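Local atomic coordinates of protein (tenascin) (Gallus gallus, PDB entry 1QR4), a protein that forms part of an extracellular matrix adhesion protein and probably binds heparin and contactin through its fibronectin type III domains. Residues L65-L75 and T87-G96; L154-I164 and E174-T182. All coordinates share one frame; numbering follows the deposited sequence.

Contact 1: residues L65-L75 and T87-G96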
loop_
_atom_site.group_PDB
_atom_site.type_symbol
_atom_site.label_atom_id
_atom_site.label_comp_id
_atom_site.label_asym_id
_atom_site.label_seq_id
_atom_site.Cartn_x
_atom_site.Cartn_y
_atom_site.Cartn_z
ATOM N N LEU A 65 7.675 4.755 -4.508
ATOM C CA LEU A 65 7.141 3.747 -5.404
ATOM C C LEU A 65 5.663 3.994 -5.736
ATOM O O LEU A 65 5.025 4.863 -5.145
ATOM C CB LEU A 65 7.326 2.365 -4.757
ATOM C CG LEU A 65 8.703 2.070 -4.151
ATOM C CD1 LEU A 65 8.727 0.654 -3.612
ATOM C CD2 LEU A 65 9.791 2.278 -5.183
ATOM N N ASP A 66 5.142 3.260 -6.718
ATOM C CA ASP A 66 3.743 3.376 -7.107
ATOM C C ASP A 66 2.946 2.299 -6.364
ATOM O O ASP A 66 3.534 1.358 -5.831
ATOM C CB ASP A 66 3.593 3.274 -8.625
ATOM C CG ASP A 66 4.283 4.429 -9.360
ATOM O OD1 ASP A 66 5.028 5.204 -8.714
ATOM O OD2 ASP A 66 4.091 4.564 -10.591
ATOM N N ALA A 67 1.626 2.459 -6.282
ATOM C CA ALA A 67 0.781 1.517 -5.549
ATOM C C ALA A 67 0.395 0.247 -6.302
ATOM O O ALA A 67 0.201 0.267 -7.515
ATOM C CB ALA A 67 -0.457 2.220 -5.064
ATOM N N GLY A 68 0.248 -0.847 -5.559
ATOM C CA GLY A 68 -0.120 -2.120 -6.148
ATOM C C GLY A 68 0.688 -2.374 -7.391
ATOM O O GLY A 68 0.125 -2.548 -8.455
ATOM N N THR A 69 2.009 -2.322 -7.258
ATOM C CA THR A 69 2.932 -2.528 -8.371
ATOM C C THR A 69 4.026 -3.479 -7.921
ATOM O O THR A 69 4.492 -3.398 -6.786
ATOM C CB THR A 69 3.608 -1.199 -8.772
ATOM O OG1 THR A 69 2.624 -0.282 -9.247
ATOM C CG2 THR A 69 4.620 -1.416 -9.865
ATOM N N GLU A 70 4.454 -4.373 -8.802
ATOM C CA GLU A 70 5.513 -5.288 -8.426
ATOM C C GLU A 70 6.859 -4.767 -8.897
ATOM O O GLU A 70 6.956 -4.161 -9.947
ATOM C CB GLU A 70 5.243 -6.674 -8.995
ATOM C CG GLU A 70 6.264 -7.717 -8.580
ATOM C CD GLU A 70 5.848 -9.119 -8.964
ATOM O OE1 GLU A 70 5.498 -9.338 -10.145
ATOM O OE2 GLU A 70 5.868 -10.000 -8.077
ATOM N N TYR A 71 7.894 -4.987 -8.098
ATOM C CA TYR A 71 9.244 -4.551 -8.439
ATOM C C TYR A 71 10.287 -5.668 -8.324
ATOM O O TYR A 71 10.249 -6.495 -7.409
ATOM C CB TYR A 71 9.702 -3.417 -7.517
ATOM C CG TYR A 71 8.990 -2.112 -7.699
ATOM C CD1 TYR A 71 7.848 -1.810 -6.958
ATOM C CD2 TYR A 71 9.476 -1.154 -8.573
ATOM C CE1 TYR A 71 7.214 -0.590 -7.080
ATOM C CE2 TYR A 71 8.845 0.073 -8.702
ATOM C CZ TYR A 71 7.714 0.346 -7.949
ATOM O OH TYR A 71 7.080 1.559 -8.073
ATOM N N THR A 72 11.233 -5.675 -9.248
ATOM C CA THR A 72 12.300 -6.644 -9.192
ATOM C C THR A 72 13.383 -5.877 -8.460
ATOM O O THR A 72 13.852 -4.847 -8.947
ATOM C CB THR A 72 12.786 -7.031 -10.594
ATOM O OG1 THR A 72 11.713 -7.658 -11.305
ATOM C CG2 THR A 72 13.960 -7.998 -10.508
ATOM N N ILE A 73 13.720 -6.321 -7.255
ATOM C CA ILE A 73 14.744 -5.643 -6.477
ATOM C C ILE A 73 16.010 -6.478 -6.416
ATOM O O ILE A 73 15.961 -7.670 -6.123
ATOM C CB ILE A 73 14.263 -5.349 -5.020
ATOM C CG1 ILE A 73 12.984 -4.510 -5.045
ATOM C CG2 ILE A 73 15.331 -4.555 -4.253
ATOM C CD1 ILE A 73 12.215 -4.485 -3.736
ATOM N N SER A 74 17.139 -5.841 -6.703
ATOM C CA SER A 74 18.437 -6.499 -6.642
ATOM C C SER A 74 19.494 -5.642 -5.951
ATOM O O SER A 74 19.652 -4.450 -6.215
ATOM C CB SER A 74 18.922 -6.943 -8.030
ATOM O OG SER A 74 18.983 -5.858 -8.935
ATOM N N LEU A 75 20.210 -6.286 -5.048
ATOM C CA LEU A 75 21.257 -5.647 -4.280
ATOM C C LEU A 75 22.583 -6.297 -4.632
ATOM O O LEU A 75 22.659 -7.507 -4.849
ATOM C CB LEU A 75 20.982 -5.835 -2.793
ATOM C CG LEU A 75 21.906 -5.072 -1.871
ATOM C CD1 LEU A 75 21.675 -3.587 -2.032
ATOM C CD2 LEU A 75 21.626 -5.503 -0.482
ATOM N N THR A 87 21.917 -10.204 -5.692
ATOM C CA THR A 87 20.982 -10.940 -4.864
ATOM C C THR A 87 19.631 -10.345 -5.274
ATOM O O THR A 87 19.441 -9.131 -5.218
ATOM C CB THR A 87 21.278 -10.726 -3.400
ATOM O OG1 THR A 87 22.657 -11.019 -3.172
ATOM C CG2 THR A 87 20.443 -11.655 -2.545
ATOM N N THR A 88 18.713 -11.188 -5.734
ATOM C CA THR A 88 17.438 -10.688 -6.214
ATOM C C THR A 88 16.164 -11.211 -5.578
ATOM O O THR A 88 16.088 -12.366 -5.146
ATOM C CB THR A 88 17.341 -10.893 -7.732
ATOM O OG1 THR A 88 18.364 -10.125 -8.382
ATOM C CG2 THR A 88 15.982 -10.458 -8.261
ATOM N N ILE A 89 15.175 -10.323 -5.497
ATOM C CA ILE A 89 13.852 -10.635 -4.970
ATOM C C ILE A 89 12.835 -9.721 -5.636
ATOM O O ILE A 89 13.179 -8.701 -6.251
ATOM C CB ILE A 89 13.688 -10.394 -3.443
ATOM C CG1 ILE A 89 13.974 -8.933 -3.098
ATOM C CG2 ILE A 89 14.510 -11.360 -2.640
ATOM C CD1 ILE A 89 13.198 -8.419 -1.897
ATOM N N LYS A 90 11.572 -10.095 -5.468
ATOM C CA LYS A 90 10.457 -9.338 -5.989
ATOM C C LYS A 90 9.573 -8.918 -4.827
ATOM O O LYS A 90 9.398 -9.639 -3.842
ATOM C CB LYS A 90 9.655 -10.161 -6.988
ATOM C CG LYS A 90 10.374 -10.401 -8.296
ATOM C CD LYS A 90 9.508 -11.185 -9.272
ATOM C CE LYS A 90 10.228 -11.378 -10.594
ATOM N NZ LYS A 90 11.543 -12.056 -10.407
ATOM N N GLY A 91 9.060 -7.709 -4.931
ATOM C CA GLY A 91 8.194 -7.176 -3.906
ATOM C C GLY A 91 7.227 -6.240 -4.591
ATOM O O GLY A 91 7.612 -5.431 -5.440
ATOM N N SER A 92 5.951 -6.402 -4.280
ATOM C CA SER A 92 4.936 -5.555 -4.858
ATOM C C SER A 92 4.347 -4.679 -3.765
ATOM O O SER A 92 4.239 -5.104 -2.612
ATOM C CB SER A 92 3.857 -6.414 -5.500
ATOM O OG SER A 92 3.433 -7.422 -4.606
ATOM N N THR A 93 4.047 -3.429 -4.108
ATOM C CA THR A 93 3.441 -2.494 -3.155
ATOM C C THR A 93 1.973 -2.875 -2.982
ATOM O O THR A 93 1.405 -3.574 -3.832
ATOM C CB THR A 93 3.493 -1.040 -3.661
ATOM O OG1 THR A 93 3.077 -0.995 -5.032
ATOM C CG2 THR A 93 4.891 -0.467 -3.521
ATOM N N VAL A 94 1.363 -2.432 -1.885
ATOM C CA VAL A 94 -0.038 -2.736 -1.639
ATOM C C VAL A 94 -0.928 -1.805 -2.462
ATOM O O VAL A 94 -0.516 -0.706 -2.800
ATOM C CB VAL A 94 -0.374 -2.586 -0.157
ATOM C CG1 VAL A 94 -0.166 -1.158 0.282
ATOM C CG2 VAL A 94 -1.804 -3.016 0.096
ATOM N N VAL A 95 -2.131 -2.251 -2.808
ATOM C CA VAL A 95 -3.066 -1.423 -3.579
ATOM C C VAL A 95 -3.353 -0.102 -2.845
ATOM O O VAL A 95 -3.285 -0.040 -1.612
ATOM C CB VAL A 95 -4.391 -2.189 -3.865
ATOM C CG1 VAL A 95 -5.036 -2.649 -2.570
ATOM C CG2 VAL A 95 -5.350 -1.328 -4.669
ATOM N N GLY A 96 -3.639 0.951 -3.609
ATOM C CA GLY A 96 -3.915 2.257 -3.020
ATOM C C GLY A 96 -5.256 2.499 -2.326
ATOM O O GLY A 96 -6.293 1.958 -2.734
#

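Contact 2: residues L154-I164 and E174-T182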
loop_
_atom_site.group_PDB
_atom_site.type_symbol
_atom_site.label_atom_id
_atom_site.label_comp_id
_atom_site.label_asym_id
_atom_site.label_seq_id
_atom_site.Cartn_x
_atom_site.Cartn_y
_atom_site.Cartn_z
ATOM N N LEU A 154 -30.406 3.334 8.118
ATOM C CA LEU A 154 -29.650 4.074 9.112
ATOM C C LEU A 154 -30.528 4.643 10.238
ATOM O O LEU A 154 -31.538 5.320 9.988
ATOM C CB LEU A 154 -28.866 5.190 8.430
ATOM C CG LEU A 154 -27.410 4.871 8.118
ATOM C CD1 LEU A 154 -27.235 3.423 7.680
ATOM C CD2 LEU A 154 -26.912 5.841 7.064
ATOM N N VAL A 155 -30.152 4.328 11.478
ATOM C CA VAL A 155 -30.863 4.809 12.662
ATOM C C VAL A 155 -30.716 6.323 12.786
ATOM O O VAL A 155 -29.625 6.864 12.627
ATOM C CB VAL A 155 -30.315 4.151 13.938
ATOM C CG1 VAL A 155 -30.807 4.893 15.183
ATOM C CG2 VAL A 155 -30.741 2.695 13.984
ATOM N N PRO A 156 -31.823 7.028 13.056
ATOM C CA PRO A 156 -31.760 8.483 13.190
ATOM C C PRO A 156 -30.903 8.878 14.387
ATOM O O PRO A 156 -30.849 8.156 15.390
ATOM C CB PRO A 156 -33.224 8.871 13.413
ATOM C CG PRO A 156 -33.986 7.767 12.756
ATOM C CD PRO A 156 -33.210 6.554 13.191
ATOM N N GLY A 157 -30.201 9.998 14.245
ATOM C CA GLY A 157 -29.360 10.504 15.310
ATOM C C GLY A 157 -28.405 9.512 15.940
ATOM O O GLY A 157 -28.698 8.903 16.974
ATOM N N VAL A 158 -27.271 9.320 15.285
ATOM C CA VAL A 158 -26.229 8.431 15.770
ATOM C C VAL A 158 -25.037 8.597 14.855
ATOM O O VAL A 158 -25.195 8.766 13.648
ATOM C CB VAL A 158 -26.690 6.947 15.852
ATOM C CG1 VAL A 158 -27.549 6.598 14.679
ATOM C CG2 VAL A 158 -25.490 6.004 15.905
ATOM N N ASP A 159 -23.856 8.682 15.461
ATOM C CA ASP A 159 -22.613 8.831 14.717
ATOM C C ASP A 159 -22.129 7.474 14.227
ATOM O O ASP A 159 -22.017 6.516 15.008
ATOM C CB ASP A 159 -21.547 9.505 15.578
ATOM C CG ASP A 159 -21.653 11.022 15.567
ATOM O OD1 ASP A 159 -22.049 11.602 14.527
ATOM O OD2 ASP A 159 -21.316 11.636 16.600
ATOM N N TYR A 160 -21.843 7.407 12.929
ATOM C CA TYR A 160 -21.405 6.182 12.279
ATOM C C TYR A 160 -19.961 6.208 11.808
ATOM O O TYR A 160 -19.568 7.118 11.076
ATOM C CB TYR A 160 -22.306 5.913 11.071
ATOM C CG TYR A 160 -23.618 5.231 11.400
ATOM C CD1 TYR A 160 -23.643 3.887 11.776
ATOM C CD2 TYR A 160 -24.839 5.907 11.286
ATOM C CE1 TYR A 160 -24.850 3.221 12.027
ATOM C CE2 TYR A 160 -26.055 5.250 11.534
ATOM C CZ TYR A 160 -26.051 3.901 11.900
ATOM O OH TYR A 160 -27.225 3.201 12.106
ATOM N N ASN A 161 -19.173 5.215 12.218
ATOM C CA ASN A 161 -17.775 5.106 11.775
ATOM C C ASN A 161 -17.834 4.448 10.394
ATOM O O ASN A 161 -18.345 3.343 10.268
ATOM C CB ASN A 161 -16.986 4.220 12.732
ATOM C CG ASN A 161 -15.921 4.989 13.508
ATOM O OD1 ASN A 161 -15.337 5.957 13.014
ATOM N ND2 ASN A 161 -15.639 4.531 14.726
ATOM N N VAL A 162 -17.353 5.137 9.363
ATOM C CA VAL A 162 -17.408 4.610 8.004
ATOM C C VAL A 162 -16.059 4.483 7.359
ATOM O O VAL A 162 -15.431 5.479 7.030
ATOM C CB VAL A 162 -18.277 5.490 7.076
ATOM C CG1 VAL A 162 -18.197 4.999 5.627
ATOM C CG2 VAL A 162 -19.716 5.482 7.555
ATOM N N ASN A 163 -15.694 3.236 7.078
ATOM C CA ASN A 163 -14.427 2.877 6.461
ATOM C C ASN A 163 -14.632 2.424 5.026
ATOM O O ASN A 163 -15.628 1.778 4.697
ATOM C CB ASN A 163 -13.790 1.736 7.239
ATOM C CG ASN A 163 -13.728 2.010 8.736
ATOM O OD1 ASN A 163 -14.462 1.407 9.521
ATOM N ND2 ASN A 163 -12.837 2.908 9.139
ATOM N N ILE A 164 -13.680 2.768 4.176
ATOM C CA ILE A 164 -13.712 2.384 2.770
ATOM C C ILE A 164 -12.339 1.806 2.418
ATOM O O ILE A 164 -11.301 2.382 2.771
ATOM C CB ILE A 164 -14.031 3.580 1.870
ATOM C CG1 ILE A 164 -15.398 4.155 2.259
ATOM C CG2 ILE A 164 -14.028 3.152 0.403
ATOM C CD1 ILE A 164 -15.776 5.417 1.508
ATOM N N GLU A 174 -5.228 -0.001 2.676
ATOM C CA GLU A 174 -5.434 0.604 3.977
ATOM C C GLU A 174 -6.749 1.377 3.839
ATOM O O GLU A 174 -7.038 1.963 2.788
ATOM C CB GLU A 174 -4.274 1.538 4.304
ATOM C CG GLU A 174 -3.108 0.789 4.874
ATOM C CD GLU A 174 -3.522 -0.023 6.080
ATOM O OE1 GLU A 174 -3.821 0.590 7.127
ATOM O OE2 GLU A 174 -3.589 -1.270 5.982
ATOM N N PRO A 175 -7.591 1.345 4.874
ATOM C CA PRO A 175 -8.870 2.051 4.808
ATOM C C PRO A 175 -8.745 3.513 5.168
ATOM O O PRO A 175 -7.740 3.936 5.755
ATOM C CB PRO A 175 -9.678 1.347 5.879
ATOM C CG PRO A 175 -8.643 1.137 6.941
ATOM C CD PRO A 175 -7.427 0.665 6.171
ATOM N N ILE A 176 -9.752 4.282 4.765
ATOM C CA ILE A 176 -9.863 5.700 5.103
ATOM C C ILE A 176 -11.204 5.723 5.812
ATOM O O ILE A 176 -12.055 4.867 5.555
ATOM C CB ILE A 176 -9.984 6.600 3.873
ATOM C CG1 ILE A 176 -11.127 6.118 2.990
ATOM C CG2 ILE A 176 -8.688 6.641 3.117
ATOM C CD1 ILE A 176 -11.386 7.010 1.826
ATOM N N SER A 177 -11.404 6.654 6.727
ATOM C CA SER A 177 -12.693 6.682 7.375
ATOM C C SER A 177 -13.186 8.070 7.686
ATOM O O SER A 177 -12.457 9.047 7.577
ATOM C CB SER A 177 -12.689 5.817 8.627
ATOM O OG SER A 177 -11.873 6.384 9.627
ATOM N N GLY A 178 -14.461 8.138 8.034
ATOM C CA GLY A 178 -15.077 9.392 8.386
ATOM C C GLY A 178 -16.255 9.098 9.282
ATOM O O GLY A 178 -16.692 7.951 9.392
ATOM N N ILE A 179 -16.733 10.125 9.973
ATOM C CA ILE A 179 -17.889 9.981 10.853
ATOM C C ILE A 179 -19.138 10.393 10.085
ATOM O O ILE A 179 -19.142 11.413 9.389
ATOM C CB ILE A 179 -17.807 10.902 12.088
ATOM C CG1 ILE A 179 -16.533 10.629 12.908
ATOM C CG2 ILE A 179 -19.072 10.728 12.926
ATOM C CD1 ILE A 179 -16.685 9.571 13.999
ATOM N N LEU A 180 -20.179 9.579 10.182
ATOM C CA LEU A 180 -21.435 9.894 9.529
ATOM C C LEU A 180 -22.481 10.151 10.603
ATOM O O LEU A 180 -22.776 9.268 11.416
ATOM C CB LEU A 180 -21.905 8.754 8.638
ATOM C CG LEU A 180 -23.266 9.066 8.013
ATOM C CD1 LEU A 180 -23.145 10.276 7.088
ATOM C CD2 LEU A 180 -23.791 7.854 7.271
ATOM N N LYS A 181 -23.030 11.365 10.591
ATOM C CA LYS A 181 -24.051 11.807 11.533
ATOM C C LYS A 181 -25.418 11.779 10.870
ATOM O O LYS A 181 -25.698 12.585 9.977
ATOM C CB LYS A 181 -23.739 13.227 12.016
ATOM C CG LYS A 181 -22.816 14.058 11.112
ATOM C CD LYS A 181 -23.414 14.380 9.743
ATOM C CE LYS A 181 -22.379 15.058 8.835
ATOM N NZ LYS A 181 -21.174 14.216 8.567
ATOM N N THR A 182 -26.266 10.854 11.319
ATOM C CA THR A 182 -27.622 10.682 10.780
ATOM C C THR A 182 -28.569 11.862 11.023
ATOM O O THR A 182 -28.905 12.135 12.201
ATOM C CB THR A 182 -28.294 9.380 11.316
ATOM O OG1 THR A 182 -27.930 9.160 12.687
ATOM C CG2 THR A 182 -27.890 8.181 10.481
#

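Contact 1: residues L65-L75 and T87-G96
T87 and L75 exchange two backbone hydrogen bonds. This pair starts the antiparallel ladder between strand 87-92 and strand 70-75, crossing at 155°. T88 lays its CG2 against CG2 of T72, 3.9 Å away. I89 pairs with I73 through backbone bonds in both directions. Its CG1 sits between its own N and carbonyl carbon (chi1 59°), which brings it 4.1 Å from I73 CB. K90 belongs to a putative heparin-binding site. Its chain runs beside T72, with CE 4.1 Å from T72 OG1. E70 meets the base of the same chain, OE2 lying 3.9 Å from K90 CB. The charges do not touch, since E70 OE2 is 6.5 Å from K90 NZ. G91 pairs with Y71, and its O lies at the edge of the tyrosine ring, in plane. Y71 OH accepts from D66 N, the tyrosine corner of fibronectin type III domains. S92 packs CB to CB on E70 at 3.8 Å. T93, just past its strand, ties down the turn 66-69. Its OG1 donates to D66 O on a lone pair and accepts from T69 N at 2.8 Å, while its backbone N bonds T69 O. Its CG2 turns to L65 CB, 3.9 Å away. A valine here would probably leave D66 O and T69 N without their shared partner and hold the turn less firmly, by backbone bonds alone. V94 O accepts from G68 N. Strand 87-92 is an outer strand of its sheet. Strand 36-42 flanks 70-78 on the other side. I73 packs on strand 22-28, I89 on 11-16 and L75 on both.

Contact 2: residues L154-I164 and E174-T182
The Y160 ring is met at its edge by both T182 and L180. CG2 of T182 lies in the ring plane, 3.6 Å from Y160 CE2, and L180 O is also near that plane. The D159 carboxylate lies across I179 and K181. Its OD1 is 3.5 Å from I179 CG2 and 3.4 Å from K181 CB. The lysine chain leads away, and D159 OD1 stays 6.6 Å from K181 NZ. The N161 amide reaches I179 with its oxygen, OD1 to CD1, and the N163 amide turns its ND2 to S177 CB. Next to the ring's hydroxyl the chain folds back. Y160 OH accepts a hydrogen bond from V155 N at 3.2 Å (157° at the hydrogen), five residues earlier. This is the tyrosine corner known from fibronectin type III domains. T182, the last modelled residue, fills the bend. Its CG2 also touches L154 CB, and its O accepts from G157 N. Beyond the bend, strands 159-164 and 176-181 pair antiparallel. Y160 with L180, V162 with G178 and I164 with I176 each exchange two backbone bonds. L180 has CG anti to its N (chi1 177°), and its CD2 meets L154 CD2 at 3.7 Å, the two side chains crossing at about a right angle. L180 CB lies against both Y160 CB, at 3.8 Å, and V162 CG2. Farther from the bend, I176 CG1 packs on I164 CB at 4.0 Å. I164 and L180 pack on strands 101-104 and 111-115 of the opposing sheet, and V162 on 101-104, where F103 touches V162 and L180.

Overall arrangement
Contact 1 and contact 2 come in series along the chain, one in each fibronectin type III domain. Each joins the last two strands of its domain, 70-78 with 87-92 and 159-168 with 171-181. Those strands occupy corresponding places in two separate four-stranded antiparallel sheets, the last strand lying at the outside. The centres are about 34 Å apart, while the nearest atoms of the contacts come within about 5 Å without touching. The end of 87-96 leads into the second domain, where G96 O bonds S166 OG. E174 O in turn bonds S97 OG. The pair thus repeats one design along an elongated two-domain segment, with the putative heparin site on the first.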